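Local coordinates for protein gamma-glutamyltranspeptidase (Klebsiella pneumoniae subsp. pneumoniae, PDB 5HFT) that catalyses the conversion of oxamate to oxalate in the uric acid degradation pathway, as a member of the gamma-glutamyltransferase family, at residues 6-9 against 10-14. Sequence-based numbering, arbitrary orientation.
Sequences VVDN and SGLAV
Val6 and Val14 form the antiparallel hydrogen-bonded pair near the closed end of a beta hairpin, where strand 2-7 turns back into strand 13-19. Two backbone bonds define the pair: Val6 N donates to Val14 O, and Val14 N returns to Val6 O at 2.6 Å. One step nearer the turn, Val7 and Ala13 make a non-hydrogen-bonded pair, and Val7 CG2 packs on Ala13 CB at 3.6 Å, on the sheet face opposite to Val6 and Val14. Val7 holds CG1 anti to its nitrogen and points it turnward, within 4.1 Å of Gly11 CA. Beyond this pair, Asp8 N donates to Leu12 O at 2.9 Å. The chain then reverses through a type I turn from Asp8 to Gly11, closed by Gly11 N to Asp8 O at 3.0 Å. Gly11 ends the turn with phi 92°, the left-handed conformation of the G1 beta bulge, which makes this a 3:5 hairpin.

The Asp8 carboxylate folds over this turn. With chi1 at 63°, Asp8 CG sits over its own backbone, flanked by N and C, which brings OD1 over the turn, toward Ser10 and the start of the returning arm at Leu12. Asp8 OD1 accepts Ser10 OG at 3.2 Å from above the carboxylate plane, with weak bonds from Ser10 N and from Leu12 N, the latter 3.0 Å away but bent to 123° at hydrogen. The other oxygen, Asp8 OD2, lies 3.4 Å from Leu12 CB and is hydrogen-bonded to the backbone of the other protein chain of the assembly. Residues Val6, Val7, Ala13 and Val14 also pair antiparallel with a strand of that chain, so the sheet continues across the interface, where Leu12 packs on an apolar side chain and Val14 on an aromatic side chain of the other chain.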
ATOM      1  N   VAL C   6     -11.129   1.827  -2.923  1.00 32.89           N
ATOM      2  CA  VAL C   6     -12.364   2.603  -2.852  1.00 34.91           C
ATOM      3  C   VAL C   6     -12.937   2.766  -4.262  1.00 31.82           C
ATOM      4  O   VAL C   6     -12.192   3.035  -5.208  1.00 34.18           O
ATOM      5  CB  VAL C   6     -12.147   3.985  -2.180  1.00 33.46           C
ATOM      6  CG1 VAL C   6     -13.473   4.740  -2.085  1.00 36.11           C
ATOM      7  CG2 VAL C   6     -11.550   3.859  -0.808  1.00 23.76           C
ATOM      8  N   VAL C   7     -14.271   2.622  -4.389  1.00 33.77           N
ATOM      9  CA  VAL C   7     -15.045   2.972  -5.589  1.00 34.94           C
ATOM     10  C   VAL C   7     -16.188   3.884  -5.153  1.00 32.57           C
ATOM     11  O   VAL C   7     -16.843   3.601  -4.147  1.00 31.31           O
ATOM     12  CB  VAL C   7     -15.625   1.742  -6.316  1.00 34.26           C
ATOM     13  CG1 VAL C   7     -16.432   2.195  -7.501  1.00 34.11           C
ATOM     14  CG2 VAL C   7     -14.552   0.793  -6.786  1.00 28.89           C
ATOM     15  N   ASP C   8     -16.407   5.000  -5.873  1.00 33.86           N
ATOM     16  CA  ASP C   8     -17.473   5.925  -5.492  1.00 30.31           C
ATOM     17  C   ASP C   8     -18.693   5.758  -6.412  1.00 41.76           C
ATOM     18  O   ASP C   8     -18.713   4.912  -7.317  1.00 42.91           O
ATOM     19  CB  ASP C   8     -16.984   7.378  -5.465  1.00 31.42           C
ATOM     20  CG  ASP C   8     -16.515   7.891  -6.822  1.00 41.27           C
ATOM     21  OD1 ASP C   8     -16.915   7.304  -7.853  1.00 39.77           O
ATOM     22  OD2 ASP C   8     -15.748   8.896  -6.856  1.00 37.45           O
ATOM     23  N   ASN C   9     -19.708   6.614  -6.202  1.00 39.64           N
ATOM     24  CA  ASN C   9     -20.995   6.427  -6.876  1.00 37.26           C
ATOM     25  C   ASN C   9     -20.889   6.613  -8.392  1.00 34.58           C
ATOM     26  O   ASN C   9     -21.635   5.976  -9.135  1.00 37.98           O
ATOM     27  CB  ASN C   9     -22.048   7.383  -6.293  1.00 34.34           C
ATOM     28  CG  ASN C   9     -23.495   7.042  -6.739  1.00 40.78           C
ATOM     29  OD1 ASN C   9     -23.817   5.896  -7.095  1.00 34.22           O
ATOM     30  ND2 ASN C   9     -24.362   8.057  -6.728  1.00 38.53           N
ATOM     31  N   SER C  10     -19.973   7.457  -8.867  1.00 36.58           N
ATOM     32  CA  SER C  10     -19.792   7.652 -10.299  1.00 34.61           C
ATOM     33  C   SER C  10     -18.968   6.552 -10.948  1.00 35.12           C
ATOM     34  O   SER C  10     -18.848   6.540 -12.177  1.00 42.21           O
ATOM     35  CB  SER C  10     -19.146   9.016 -10.595  1.00 33.69           C
ATOM     36  OG  SER C  10     -18.565   9.592  -9.440  1.00 37.66           O
ATOM     37  N   GLY C  11     -18.432   5.617 -10.171  1.00 36.71           N
ATOM     38  CA  GLY C  11     -17.601   4.554 -10.704  1.00 35.53           C
ATOM     39  C   GLY C  11     -16.105   4.803 -10.744  1.00 27.83           C
ATOM     40  O   GLY C  11     -15.377   3.935 -11.233  1.00 32.06           O
ATOM     41  N   LEU C  12     -15.622   5.938 -10.226  1.00 32.53           N
ATOM     42  CA  LEU C  12     -14.200   6.127  -9.934  1.00 35.08           C
ATOM     43  C   LEU C  12     -13.711   5.085  -8.916  1.00 35.37           C
ATOM     44  O   LEU C  12     -14.278   4.948  -7.818  1.00 31.48           O
ATOM     45  CB  LEU C  12     -13.961   7.544  -9.389  1.00 37.68           C
ATOM     46  CG  LEU C  12     -12.557   8.087  -9.009  1.00 29.03           C
ATOM     47  CD1 LEU C  12     -11.549   7.937 -10.131  1.00 20.50           C
ATOM     48  CD2 LEU C  12     -12.644   9.554  -8.568  1.00 23.09           C
ATOM     49  N   ALA C  13     -12.662   4.355  -9.295  1.00 26.51           N
ATOM     50  CA  ALA C  13     -12.120   3.240  -8.527  1.00 28.44           C
ATOM     51  C   ALA C  13     -10.658   3.516  -8.193  1.00 36.34           C
ATOM     52  O   ALA C  13      -9.872   3.897  -9.077  1.00 35.01           O
ATOM     53  CB  ALA C  13     -12.243   1.934  -9.307  1.00 29.28           C
ATOM     54  N   VAL C  14     -10.292   3.312  -6.923  1.00 31.12           N
ATOM     55  CA  VAL C  14      -8.950   3.594  -6.425  1.00 32.19           C
ATOM     56  C   VAL C  14      -8.389   2.347  -5.747  1.00 31.96           C
ATOM     57  O   VAL C  14      -9.065   1.733  -4.913  1.00 31.72           O
ATOM     58  CB  VAL C  14      -8.960   4.781  -5.441  1.00 38.05           C
ATOM     59  CG1 VAL C  14      -7.550   5.134  -4.998  1.00 29.81           C
ATOM     60  CG2 VAL C  14      -9.657   5.989  -6.069  1.00 37.28           C
TER